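Local coordinates for capsid protein (Infectious hypodermal and hematopoietic necrosis virus, PDB 3N7X) that builds the icosahedral shell of a shrimp-infecting densovirus, sixty copies of a beta-barrel subunit assembling into a capsid that binds calcium ions, at residues L76-Y82 and G229-I233; M106-K112 and N219-I225; E57-A61 and F265-S269; N65-K69 and S185-Y190. All coordinates share one frame; numbering follows the deposited sequence.

Interaction 1: L76-Y82 and G229-I233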
loop_
_atom_site.group_PDB
_atom_site.type_symbol
_atom_site.label_atom_id
_atom_site.label_comp_id
_atom_site.label_asym_id
_atom_site.label_seq_id
_atom_site.Cartn_x
_atom_site.Cartn_y
_atom_site.Cartn_z
ATOM N N LEU A 76 81.002 47.413 17.431
ATOM C CA LEU A 76 80.007 46.760 18.276
ATOM C C LEU A 76 80.477 45.451 18.867
ATOM O O LEU A 76 79.901 44.972 19.837
ATOM C CB LEU A 76 78.737 46.475 17.488
ATOM C CG LEU A 76 78.057 47.680 16.866
ATOM C CD1 LEU A 76 76.740 47.247 16.268
ATOM C CD2 LEU A 76 77.842 48.737 17.931
ATOM N N HIS A 77 81.507 44.862 18.273
ATOM C CA HIS A 77 82.027 43.590 18.753
ATOM C C HIS A 77 82.966 43.724 19.952
ATOM O O HIS A 77 83.381 42.716 20.530
ATOM C CB HIS A 77 82.748 42.859 17.616
ATOM C CG HIS A 77 83.791 43.690 16.940
ATOM N ND1 HIS A 77 85.063 43.222 16.680
ATOM C CD2 HIS A 77 83.755 44.960 16.471
ATOM C CE1 HIS A 77 85.765 44.168 16.083
ATOM N NE2 HIS A 77 84.994 45.233 15.944
ATOM N N TRP A 78 83.302 44.958 20.321
ATOM C CA TRP A 78 84.190 45.198 21.460
ATOM C C TRP A 78 83.411 45.127 22.765
ATOM O O TRP A 78 82.637 46.029 23.083
ATOM C CB TRP A 78 84.853 46.573 21.352
ATOM C CG TRP A 78 85.896 46.686 20.280
ATOM C CD1 TRP A 78 86.155 45.788 19.281
ATOM C CD2 TRP A 78 86.802 47.780 20.081
ATOM N NE1 TRP A 78 87.167 46.256 18.473
ATOM C CE2 TRP A 78 87.581 47.476 18.941
ATOM C CE3 TRP A 78 87.030 48.991 20.756
ATOM C CZ2 TRP A 78 88.574 48.338 18.459
ATOM C CZ3 TRP A 78 88.017 49.850 20.275
ATOM C CH2 TRP A 78 88.776 49.517 19.137
ATOM N N MET A 79 83.618 44.055 23.522
ATOM C CA MET A 79 82.927 43.887 24.795
ATOM C C MET A 79 83.169 45.069 25.727
ATOM O O MET A 79 82.318 45.414 26.546
ATOM C CB MET A 79 83.392 42.600 25.474
ATOM C CG MET A 79 82.975 41.341 24.745
ATOM S SD MET A 79 83.590 39.843 25.537
ATOM C CE MET A 79 82.673 39.855 27.087
ATOM N N ASN A 80 84.334 45.690 25.586
ATOM C CA ASN A 80 84.713 46.817 26.422
ATOM C C ASN A 80 83.693 47.944 26.392
ATOM O O ASN A 80 83.508 48.641 27.388
ATOM C CB ASN A 80 86.073 47.355 25.981
ATOM C CG ASN A 80 87.097 46.256 25.799
ATOM O OD1 ASN A 80 86.959 45.402 24.917
ATOM N ND2 ASN A 80 88.132 46.265 26.635
ATOM N N LEU A 81 83.031 48.125 25.254
ATOM C CA LEU A 81 82.050 49.195 25.129
ATOM C C LEU A 81 80.810 48.965 25.972
ATOM O O LEU A 81 80.060 49.900 26.237
ATOM C CB LEU A 81 81.637 49.374 23.667
ATOM C CG LEU A 81 82.721 49.817 22.679
ATOM C CD1 LEU A 81 82.103 49.973 21.303
ATOM C CD2 LEU A 81 83.345 51.135 23.128
ATOM N N TYR A 82 80.594 47.727 26.405
ATOM C CA TYR A 82 79.411 47.405 27.199
ATOM C C TYR A 82 79.694 47.208 28.684
ATOM O O TYR A 82 78.860 47.542 29.523
ATOM C CB TYR A 82 78.751 46.135 26.659
ATOM C CG TYR A 82 78.463 46.154 25.173
ATOM C CD1 TYR A 82 77.218 46.566 24.681
ATOM C CD2 TYR A 82 79.431 45.740 24.256
ATOM C CE1 TYR A 82 76.949 46.558 23.309
ATOM C CE2 TYR A 82 79.174 45.729 22.891
ATOM C CZ TYR A 82 77.935 46.136 22.425
ATOM O OH TYR A 82 77.691 46.102 21.073
ATOM N N GLY A 229 93.167 46.699 26.014
ATOM C CA GLY A 229 92.940 46.178 24.681
ATOM C C GLY A 229 91.534 45.655 24.474
ATOM O O GLY A 229 90.969 44.992 25.354
ATOM N N PRO A 230 90.941 45.934 23.307
ATOM C CA PRO A 230 89.584 45.465 23.031
ATOM C C PRO A 230 89.482 43.943 22.979
ATOM O O PRO A 230 90.311 43.274 22.360
ATOM C CB PRO A 230 89.264 46.121 21.689
ATOM C CG PRO A 230 90.601 46.166 21.020
ATOM C CD PRO A 230 91.508 46.628 22.137
ATOM N N THR A 231 88.472 43.404 23.651
ATOM C CA THR A 231 88.231 41.969 23.657
ATOM C C THR A 231 87.000 41.749 22.780
ATOM O O THR A 231 85.940 42.336 23.015
ATOM C CB THR A 231 87.968 41.451 25.081
ATOM O OG1 THR A 231 89.126 41.685 25.893
ATOM C CG2 THR A 231 87.669 39.961 25.060
ATOM N N PHE A 232 87.148 40.913 21.759
ATOM C CA PHE A 232 86.063 40.659 20.823
ATOM C C PHE A 232 85.011 39.667 21.292
ATOM O O PHE A 232 85.322 38.665 21.934
ATOM C CB PHE A 232 86.616 40.151 19.485
ATOM C CG PHE A 232 87.601 41.076 18.826
ATOM C CD1 PHE A 232 87.790 42.378 19.284
ATOM C CD2 PHE A 232 88.331 40.644 17.722
ATOM C CE1 PHE A 232 88.691 43.237 18.655
ATOM C CE2 PHE A 232 89.234 41.492 17.084
ATOM C CZ PHE A 232 89.416 42.794 17.550
ATOM N N ILE A 233 83.757 39.957 20.968
ATOM C CA ILE A 233 82.676 39.044 21.286
ATOM C C ILE A 233 83.021 37.831 20.418
ATOM O O ILE A 233 83.253 37.966 19.216
ATOM C CB ILE A 233 81.325 39.644 20.877
ATOM C CG1 ILE A 233 80.960 40.763 21.859
ATOM C CG2 ILE A 233 80.260 38.565 20.832
ATOM C CD1 ILE A 233 79.769 41.599 21.444
#
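Pro-230 sets its CB over the indole face of Trp-78. This CB stands 3.5 Å from the centroid of the five-membered ring of Trp-78, only 16° off the ring normal, a CH-pi contact. CG of Trp-78 lies beside the backbone N, opposite the carbonyl carbon (chi1 -71°), which lays the indole alongside the proline and Phe-232. The Trp-78 and Phe-232 planes are almost parallel but slid apart, with NE1 of Trp-78 3.4 Å from CE1 of Phe-232. His-77 completes an aromatic cluster: its ring meets that of Phe-232 obliquely, the planes at 49°, while CD1 of Trp-78 covers the middle of one imidazole face. Trp-174 and Trp-261 extend this aromatic region, and a bound magnesium ion lies about 3 Å from the nearest side-chain atom of His-77.

In the capsid beta-barrel, the entry to helix 80-83 here meets the loop after strand 220-221, with side chains packing on strands 111-131 and 208-214. A single bridge pairs Trp-78 with Phe-232, flanked by two backbone bonds, Ile-233 N to His-77 O (2.8 Å) and Met-79 N to Thr-231 O (2.9 Å). The amide of Asn-80 continues the pairing: its OD1 takes Thr-231 N on a lone pair at 2.8 Å, nearly straight, and its ND2 bonds weakly to Gly-229 O.

Apolar contact is made by Met-79 and Ile-233, CG of Met-79 resting 3.6 Å from CG1 of Ile-233.

Interaction 2: M106-K112 and N219-I225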
loop_
_atom_site.group_PDB
_atom_site.type_symbol
_atom_site.label_atom_id
_atom_site.label_comp_id
_atom_site.label_asym_id
_atom_site.label_seq_id
_atom_site.Cartn_x
_atom_site.Cartn_y
_atom_site.Cartn_z
ATOM N N MET A 106 83.962 35.739 36.329
ATOM C CA MET A 106 84.145 35.645 34.884
ATOM C C MET A 106 85.541 35.156 34.577
ATOM O O MET A 106 85.737 34.184 33.853
ATOM C CB MET A 106 84.035 37.009 34.225
ATOM C CG MET A 106 82.671 37.566 34.090
ATOM S SD MET A 106 82.879 39.177 33.335
ATOM C CE MET A 106 83.432 38.724 31.670
ATOM N N LYS A 107 86.506 35.890 35.114
ATOM C CA LYS A 107 87.910 35.613 34.911
ATOM C C LYS A 107 88.286 34.169 35.169
ATOM O O LYS A 107 88.971 33.542 34.365
ATOM C CB LYS A 107 88.747 36.515 35.821
ATOM C CG LYS A 107 90.245 36.235 35.756
ATOM C CD LYS A 107 91.007 36.976 36.849
ATOM C CE LYS A 107 90.551 36.535 38.238
ATOM N NZ LYS A 107 91.303 37.212 39.344
ATOM N N THR A 108 87.827 33.638 36.292
ATOM C CA THR A 108 88.178 32.284 36.671
ATOM C C THR A 108 87.330 31.144 36.133
ATOM O O THR A 108 87.863 30.106 35.751
ATOM C CB THR A 108 88.207 32.159 38.198
ATOM O OG1 THR A 108 89.111 33.133 38.734
ATOM C CG2 THR A 108 88.656 30.766 38.609
ATOM N N TYR A 109 86.018 31.321 36.095
ATOM C CA TYR A 109 85.164 30.232 35.659
ATOM C C TYR A 109 84.589 30.285 34.254
ATOM O O TYR A 109 84.032 29.297 33.785
ATOM C CB TYR A 109 84.067 30.037 36.701
ATOM C CG TYR A 109 84.663 29.689 38.048
ATOM C CD1 TYR A 109 85.195 28.419 38.284
ATOM C CD2 TYR A 109 84.777 30.649 39.058
ATOM C CE1 TYR A 109 85.830 28.114 39.486
ATOM C CE2 TYR A 109 85.418 30.351 40.268
ATOM C CZ TYR A 109 85.941 29.081 40.470
ATOM O OH TYR A 109 86.590 28.771 41.643
ATOM N N GLY A 110 84.718 31.419 33.577
ATOM C CA GLY A 110 84.223 31.486 32.213
ATOM C C GLY A 110 82.930 32.227 31.942
ATOM O O GLY A 110 82.077 32.384 32.823
ATOM N N TRP A 111 82.783 32.663 30.696
ATOM C CA TRP A 111 81.611 33.411 30.280
ATOM C C TRP A 111 81.331 33.265 28.784
ATOM O O TRP A 111 82.166 32.763 28.026
ATOM C CB TRP A 111 81.811 34.891 30.611
ATOM C CG TRP A 111 83.149 35.412 30.157
ATOM C CD1 TRP A 111 84.285 35.517 30.908
ATOM C CD2 TRP A 111 83.500 35.856 28.837
ATOM N NE1 TRP A 111 85.321 35.998 30.141
ATOM C CE2 TRP A 111 84.866 36.216 28.866
ATOM C CE3 TRP A 111 82.792 35.983 27.633
ATOM C CZ2 TRP A 111 85.543 36.699 27.735
ATOM C CZ3 TRP A 111 83.464 36.464 26.506
ATOM C CH2 TRP A 111 84.828 36.816 26.569
ATOM N N LYS A 112 80.144 33.715 28.380
ATOM C CA LYS A 112 79.700 33.689 26.987
ATOM C C LYS A 112 78.938 34.970 26.745
ATOM O O LYS A 112 78.351 35.532 27.672
ATOM C CB LYS A 112 78.685 32.576 26.718
ATOM C CG LYS A 112 79.160 31.172 26.820
ATOM C CD LYS A 112 77.996 30.237 26.540
ATOM C CE LYS A 112 78.443 28.796 26.631
ATOM N NZ LYS A 112 77.320 27.864 26.384
ATOM N N ASN A 219 81.574 27.532 23.214
ATOM C CA ASN A 219 82.587 27.500 24.269
ATOM C C ASN A 219 82.338 28.485 25.399
ATOM O O ASN A 219 81.473 29.357 25.315
ATOM C CB ASN A 219 83.973 27.830 23.706
ATOM C CG ASN A 219 84.376 26.928 22.571
ATOM O OD1 ASN A 219 84.265 25.705 22.663
ATOM N ND2 ASN A 219 84.868 27.524 21.493
ATOM N N TRP A 220 83.119 28.317 26.462
ATOM C CA TRP A 220 83.110 29.219 27.605
ATOM C C TRP A 220 84.461 29.920 27.442
ATOM O O TRP A 220 85.436 29.298 27.007
ATOM C CB TRP A 220 83.087 28.456 28.934
ATOM C CG TRP A 220 81.754 27.868 29.296
ATOM C CD1 TRP A 220 81.412 26.546 29.294
ATOM C CD2 TRP A 220 80.583 28.586 29.711
ATOM N NE1 TRP A 220 80.100 26.393 29.679
ATOM C CE2 TRP A 220 79.566 27.628 29.941
ATOM C CE3 TRP A 220 80.293 29.945 29.911
ATOM C CZ2 TRP A 220 78.278 27.983 30.361
ATOM C CZ3 TRP A 220 79.010 30.303 30.329
ATOM C CH2 TRP A 220 78.017 29.320 30.549
ATOM N N TYR A 221 84.523 31.202 27.773
ATOM C CA TYR A 221 85.764 31.956 27.640
ATOM C C TYR A 221 86.206 32.489 28.990
ATOM O O TYR A 221 85.374 32.805 29.843
ATOM C CB TYR A 221 85.559 33.097 26.639
ATOM C CG TYR A 221 85.252 32.578 25.250
ATOM C CD1 TYR A 221 86.275 32.350 24.329
ATOM C CD2 TYR A 221 83.953 32.203 24.894
ATOM C CE1 TYR A 221 86.017 31.752 23.090
ATOM C CE2 TYR A 221 83.684 31.602 23.660
ATOM C CZ TYR A 221 84.725 31.377 22.765
ATOM O OH TYR A 221 84.483 30.754 21.563
ATOM N N GLY A 222 87.517 32.579 29.190
ATOM C CA GLY A 222 88.029 33.071 30.456
ATOM C C GLY A 222 88.743 34.409 30.374
ATOM O O GLY A 222 88.888 34.977 29.290
ATOM N N GLY A 223 89.179 34.913 31.529
ATOM C CA GLY A 223 89.897 36.174 31.579
ATOM C C GLY A 223 89.021 37.394 31.759
ATOM O O GLY A 223 87.813 37.347 31.530
ATOM N N GLU A 224 89.635 38.495 32.180
ATOM C CA GLU A 224 88.909 39.743 32.376
ATOM C C GLU A 224 88.887 40.494 31.053
ATOM O O GLU A 224 89.521 40.084 30.080
ATOM C CB GLU A 224 89.615 40.641 33.396
ATOM C CG GLU A 224 90.156 39.955 34.632
ATOM C CD GLU A 224 90.831 40.944 35.579
ATOM O OE1 GLU A 224 91.549 41.846 35.086
ATOM O OE2 GLU A 224 90.651 40.817 36.812
ATOM N N ILE A 225 88.144 41.592 31.023
ATOM C CA ILE A 225 88.089 42.439 29.844
ATOM C C ILE A 225 88.803 43.701 30.315
ATOM O O ILE A 225 88.210 44.571 30.953
ATOM C CB ILE A 225 86.634 42.749 29.411
ATOM C CG1 ILE A 225 86.020 41.529 28.716
ATOM C CG2 ILE A 225 86.616 43.913 28.424
ATOM C CD1 ILE A 225 85.854 40.331 29.589
HETATM O O HOH W 1 89.478 39.709 39.213
#
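Trp-111 and Tyr-221 form an antiparallel hydrogen-bonded pair, a single bridge in which Trp-111 N reaches Tyr-221 O at 2.7 Å and Tyr-221 N returns to Trp-111 O at 2.8 Å. Further along, Gly-223 N bonds almost straight to Lys-107 O, so the loop is also tied to the last turn of the helix. The indole adds a fourth bond: NE1 of Trp-111 donates to Gly-223 O at 3.2 Å, the acceptor being tilted 18° from the ring plane.

The aromatic contacts use the faces of the two tryptophans. Tyr-221 CB sits over the six-membered ring of Trp-111, 3.7 Å from its centroid; the methyl CE of Met-106 lies on the opposite face of the indole, offset toward the rim at the five-membered ring, and also touches CD1 of Ile-225. Trp-220 carries the extended chain of Lys-112 on its face; CE lies 3.6 Å from the centroid of the six-membered ring of Trp-220, and NZ makes a cation-pi contact while bonding to Thr-217 O.

Charge pairing is indirect. Lys-107 and Glu-224 run side by side, and a water joins NZ of Lys-107 (3.1 Å) to OE2 of Glu-224 (2.9 Å).

Gly-110, with positive phi, turns the chain from helix 97-109 into strand 111-131. Strand 281-296 pairs with Gly-110 and Lys-112, while strand 312-313 runs parallel to 220-221 and bonds to it through His-313.

Interaction 3: E57-A61 and F265-S269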
loop_
_atom_site.group_PDB
_atom_site.type_symbol
_atom_site.label_atom_id
_atom_site.label_comp_id
_atom_site.label_asym_id
_atom_site.label_seq_id
_atom_site.Cartn_x
_atom_site.Cartn_y
_atom_site.Cartn_z
ATOM N N GLU A 57 78.293 62.344 18.161
ATOM C CA GLU A 57 78.247 63.462 17.225
ATOM C C GLU A 57 79.082 63.078 16.013
ATOM O O GLU A 57 80.062 62.344 16.138
ATOM C CB GLU A 57 78.811 64.741 17.846
ATOM C CG GLU A 57 78.081 65.240 19.080
ATOM C CD GLU A 57 78.537 64.538 20.347
ATOM O OE1 GLU A 57 79.761 64.324 20.490
ATOM O OE2 GLU A 57 77.683 64.212 21.204
ATOM N N PHE A 58 78.700 63.577 14.845
ATOM C CA PHE A 58 79.416 63.261 13.617
ATOM C C PHE A 58 79.462 64.444 12.666
ATOM O O PHE A 58 78.560 65.284 12.666
ATOM C CB PHE A 58 78.713 62.130 12.862
ATOM C CG PHE A 58 78.576 60.856 13.638
ATOM C CD1 PHE A 58 79.662 60.003 13.800
ATOM C CD2 PHE A 58 77.346 60.494 14.185
ATOM C CE1 PHE A 58 79.526 58.804 14.492
ATOM C CE2 PHE A 58 77.199 59.298 14.879
ATOM C CZ PHE A 58 78.291 58.450 15.034
ATOM N N ASP A 59 80.511 64.494 11.852
ATOM C CA ASP A 59 80.633 65.517 10.822
ATOM C C ASP A 59 81.040 64.743 9.569
ATOM O O ASP A 59 80.982 63.516 9.565
ATOM C CB ASP A 59 81.672 66.588 11.178
ATOM C CG ASP A 59 83.062 66.028 11.378
ATOM O OD1 ASP A 59 83.355 64.916 10.886
ATOM O OD2 ASP A 59 83.875 66.720 12.021
ATOM N N ALA A 60 81.457 65.440 8.520
ATOM C CA ALA A 60 81.829 64.765 7.284
ATOM C C ALA A 60 83.169 64.027 7.336
ATOM O O ALA A 60 83.695 63.621 6.294
ATOM C CB ALA A 60 81.821 65.762 6.133
ATOM N N ALA A 61 83.717 63.848 8.537
ATOM C CA ALA A 61 84.992 63.137 8.718
ATOM C C ALA A 61 86.143 63.781 7.951
ATOM O O ALA A 61 87.113 63.117 7.570
ATOM C CB ALA A 61 84.840 61.679 8.287
ATOM N N PHE A 265 80.706 51.905 9.608
ATOM C CA PHE A 265 81.520 53.091 9.390
ATOM C C PHE A 265 80.558 54.209 9.012
ATOM O O PHE A 265 79.569 53.965 8.322
ATOM C CB PHE A 265 82.519 52.826 8.269
ATOM C CG PHE A 265 83.527 51.769 8.612
ATOM C CD1 PHE A 265 84.636 52.075 9.393
ATOM C CD2 PHE A 265 83.347 50.455 8.189
ATOM C CE1 PHE A 265 85.555 51.084 9.753
ATOM C CE2 PHE A 265 84.255 49.460 8.543
ATOM C CZ PHE A 265 85.362 49.777 9.326
ATOM N N MET A 266 80.835 55.430 9.463
ATOM C CA MET A 266 79.928 56.540 9.181
ATOM C C MET A 266 80.605 57.865 8.907
ATOM O O MET A 266 81.806 58.022 9.105
ATOM C CB MET A 266 78.984 56.756 10.362
ATOM C CG MET A 266 78.274 55.519 10.838
ATOM S SD MET A 266 78.184 55.512 12.637
ATOM C CE MET A 266 79.912 55.193 13.015
ATOM N N ARG A 267 79.788 58.816 8.465
ATOM C CA ARG A 267 80.204 60.184 8.188
ATOM C C ARG A 267 78.963 60.948 7.766
ATOM O O ARG A 267 78.111 60.414 7.055
ATOM C CB ARG A 267 81.246 60.249 7.064
ATOM C CG ARG A 267 80.681 60.145 5.658
ATOM C CD ARG A 267 81.756 60.413 4.619
ATOM N NE ARG A 267 81.236 60.312 3.260
ATOM C CZ ARG A 267 81.957 60.519 2.163
ATOM N NH1 ARG A 267 83.240 60.842 2.257
ATOM N NH2 ARG A 267 81.393 60.405 0.968
ATOM N N MET A 268 78.837 62.185 8.226
ATOM C CA MET A 268 77.702 62.993 7.824
ATOM C C MET A 268 77.932 63.149 6.323
ATOM O O MET A 268 79.074 63.309 5.887
ATOM C CB MET A 268 77.745 64.349 8.532
ATOM C CG MET A 268 76.533 65.236 8.291
ATOM S SD MET A 268 74.997 64.794 9.174
ATOM C CE MET A 268 75.439 63.299 9.930
ATOM N N SER A 269 76.874 63.070 5.525
ATOM C CA SER A 269 77.032 63.190 4.079
ATOM C C SER A 269 77.658 64.543 3.719
ATOM O O SER A 269 77.110 65.599 4.038
ATOM C CB SER A 269 75.677 63.021 3.389
ATOM O OG SER A 269 75.849 62.772 2.007
#
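Asp-59 and Met-268 tie two strands that meet at a steep angle, the axes of 57-59 and 265-268 coming within 5.2 Å at 69°, through one backbone bond from Met-268 N to Asp-59 O (2.9 Å). The donor stands 57° out of the carbonyl plane, off the lone-pair directions; at so steep a crossing this is the one hydrogen bond between the two segments. Beside it, Ala-60 CA points its hydrogen at Met-268 O, 3.4 Å away.

Such a crossing belongs to the beta-barrel of this capsid protein. Strand 45-59 pairs with 281-296 in one antiparallel sheet; its end here meets the end of 264-268, an inner strand of another.

Between the sheets, Phe-58 and Met-266 form a Met-aromatic contact. The sulfur SD of Met-266 lies 3.8 Å from CZ of Phe-58 and approaches the ring obliquely, brought round by bends at the second and third torsions of the methionine. Tyr-72 meets the same phenyl ring edge-to-face.

Asp-59 faces the other way and closes an Asx turn, its OD1 accepting from Ala-61 N at 2.6 Å and also from Tyr-72 OH. CB of Ala-61 rests 4.1 Å from CB of Arg-267. The extended arginine then carries its guanidinium onward to a salt bridge with Glu-150 and a hydrogen bond to Tyr-55 OH of a neighbouring subunit, a calcium-binding residue.

Interaction 4: N65-K69 and S185-Y190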
loop_
_atom_site.group_PDB
_atom_site.type_symbol
_atom_site.label_atom_id
_atom_site.label_comp_id
_atom_site.label_asym_id
_atom_site.label_seq_id
_atom_site.Cartn_x
_atom_site.Cartn_y
_atom_site.Cartn_z
ATOM N N ASN A 65 89.083 70.587 3.195
ATOM C CA ASN A 65 88.232 70.166 2.093
ATOM C C ASN A 65 87.866 68.697 2.203
ATOM O O ASN A 65 88.665 67.884 2.667
ATOM C CB ASN A 65 88.925 70.425 0.760
ATOM C CG ASN A 65 89.042 71.902 0.453
ATOM O OD1 ASN A 65 88.523 72.741 1.193
ATOM N ND2 ASN A 65 89.716 72.231 -0.645
ATOM N N PHE A 66 86.654 68.362 1.772
ATOM C CA PHE A 66 86.187 66.986 1.829
ATOM C C PHE A 66 87.119 66.042 1.090
ATOM O O PHE A 66 87.686 66.396 0.059
ATOM C CB PHE A 66 84.803 66.838 1.187
ATOM C CG PHE A 66 83.716 67.635 1.850
ATOM C CD1 PHE A 66 83.625 67.710 3.239
ATOM C CD2 PHE A 66 82.736 68.259 1.079
ATOM C CE1 PHE A 66 82.570 68.391 3.852
ATOM C CE2 PHE A 66 81.676 68.942 1.681
ATOM C CZ PHE A 66 81.591 69.007 3.066
ATOM N N ASP A 67 87.268 64.837 1.626
ATOM C CA ASP A 67 88.059 63.791 0.983
ATOM C C ASP A 67 87.405 62.469 1.381
ATOM O O ASP A 67 86.407 62.464 2.100
ATOM C CB ASP A 67 89.535 63.827 1.419
ATOM C CG ASP A 67 89.731 63.511 2.889
ATOM O OD1 ASP A 67 89.168 62.505 3.386
ATOM O OD2 ASP A 67 90.471 64.270 3.548
ATOM N N GLY A 68 87.948 61.354 0.911
ATOM C CA GLY A 68 87.369 60.071 1.259
ATOM C C GLY A 68 88.366 59.202 1.996
ATOM O O GLY A 68 88.408 57.990 1.795
ATOM N N LYS A 69 89.156 59.819 2.867
ATOM C CA LYS A 69 90.182 59.097 3.610
ATOM C C LYS A 69 89.746 58.452 4.927
ATOM O O LYS A 69 90.248 57.386 5.288
ATOM C CB LYS A 69 91.362 60.030 3.878
ATOM C CG LYS A 69 91.969 60.628 2.627
ATOM C CD LYS A 69 93.072 61.619 2.976
ATOM C CE LYS A 69 93.727 62.181 1.726
ATOM N NZ LYS A 69 94.729 63.234 2.052
ATOM N N SER A 185 94.112 56.255 2.685
ATOM C CA SER A 185 95.032 57.371 2.880
ATOM C C SER A 185 95.240 58.238 1.640
ATOM O O SER A 185 95.560 59.418 1.759
ATOM C CB SER A 185 96.384 56.853 3.372
ATOM O OG SER A 185 96.945 55.953 2.434
ATOM N N THR A 186 95.047 57.664 0.454
ATOM C CA THR A 186 95.241 58.415 -0.786
ATOM C C THR A 186 93.951 58.911 -1.439
ATOM O O THR A 186 93.985 59.442 -2.551
ATOM C CB THR A 186 95.992 57.566 -1.838
ATOM O OG1 THR A 186 95.178 56.448 -2.232
ATOM C CG2 THR A 186 97.308 57.059 -1.267
ATOM N N ALA A 187 92.823 58.748 -0.755
ATOM C CA ALA A 187 91.533 59.161 -1.304
ATOM C C ALA A 187 91.230 60.655 -1.229
ATOM O O ALA A 187 90.502 61.113 -0.347
ATOM C CB ALA A 187 90.416 58.381 -0.633
ATOM N N ALA A 188 91.783 61.415 -2.163
ATOM C CA ALA A 188 91.525 62.845 -2.193
ATOM C C ALA A 188 90.063 63.037 -2.605
ATOM O O ALA A 188 89.390 63.954 -2.135
ATOM C CB ALA A 188 92.452 63.526 -3.192
ATOM N N ASN A 189 89.588 62.159 -3.489
ATOM C CA ASN A 189 88.210 62.196 -3.978
ATOM C C ASN A 189 87.235 61.810 -2.864
ATOM O O ASN A 189 87.185 60.650 -2.441
ATOM C CB ASN A 189 88.057 61.239 -5.163
ATOM C CG ASN A 189 86.609 60.990 -5.528
ATOM O OD1 ASN A 189 85.756 61.864 -5.375
ATOM N ND2 ASN A 189 86.324 59.795 -6.027
ATOM N N TYR A 190 86.449 62.781 -2.402
ATOM C CA TYR A 190 85.514 62.536 -1.311
ATOM C C TYR A 190 84.391 61.557 -1.639
ATOM O O TYR A 190 83.695 61.095 -0.735
ATOM C CB TYR A 190 84.930 63.861 -0.802
ATOM C CG TYR A 190 83.784 64.412 -1.616
ATOM C CD1 TYR A 190 83.901 64.592 -2.994
ATOM C CD2 TYR A 190 82.580 64.767 -1.003
ATOM C CE1 TYR A 190 82.847 65.113 -3.743
ATOM C CE2 TYR A 190 81.516 65.291 -1.739
ATOM C CZ TYR A 190 81.654 65.460 -3.108
ATOM O OH TYR A 190 80.607 65.971 -3.843
#
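Gly-68 and Ala-187 meet where two turns interlock: an Asx turn at Asp-67, in which OD1 accepts from Lys-69 N at 2.7 Å, and an inverse gamma turn centred on Ala-187. The tight part is mostly backbone on backbone. Gly-68 N donates to Ala-187 O at 2.9 Å, CB of Ala-187 presses to 3.2 Å from Gly-68 O, and CA of Asp-67 directs its hydrogen at Ala-188 O. Gly-68 N also lies close to CA of Tyr-190, at 3.5 Å.

Phe-66 and Tyr-190 continue this buried side. Their CB atoms touch at 3.6 Å, but the rings, tilted by only 15°, are slid apart and barely overlap. A calcium ion lies about 5 Å from the nearest side-chain atom of Tyr-190, whose ring also meets that of Tyr-55 of a neighbouring subunit. Asn-189 turns away and caps Glu-191 N through OD1, which may help to position that calcium-binding glutamate.

Toward solvent the contact loosens to one long side chain, Lys-69, lying along the exposed end of 185-190. Its fully extended chain puts CE, rather than the charged tip, closest to Ser-185 O, at 3.3 Å, with NZ 3.9 Å from the same oxygen.

The four contacts differ in burial and, in part, in chemistry. Interactions 1 and 3 are buried: the first, about 6 Å from the chain's centre, relies on aromatic rings, the third on one backbone bond and a Met-aromatic contact between two sheets. Interactions 2 and 4 are partly exposed and lie on opposite sides of that centre; one ends in a water-bridged charge pair, the other in a lysine alkyl chain. Contacts 1 and 2 both border strand 111-131 and adjoin, Met-79 SD packing on Trp-111 CH2. Contacts 3 and 4 join through Arg-267 NH2, probably bonded to Tyr-190 O at 2.9 Å, and through Ala-60 against Phe-66; both touch the same neighbouring subunit, near calcium-binding residues.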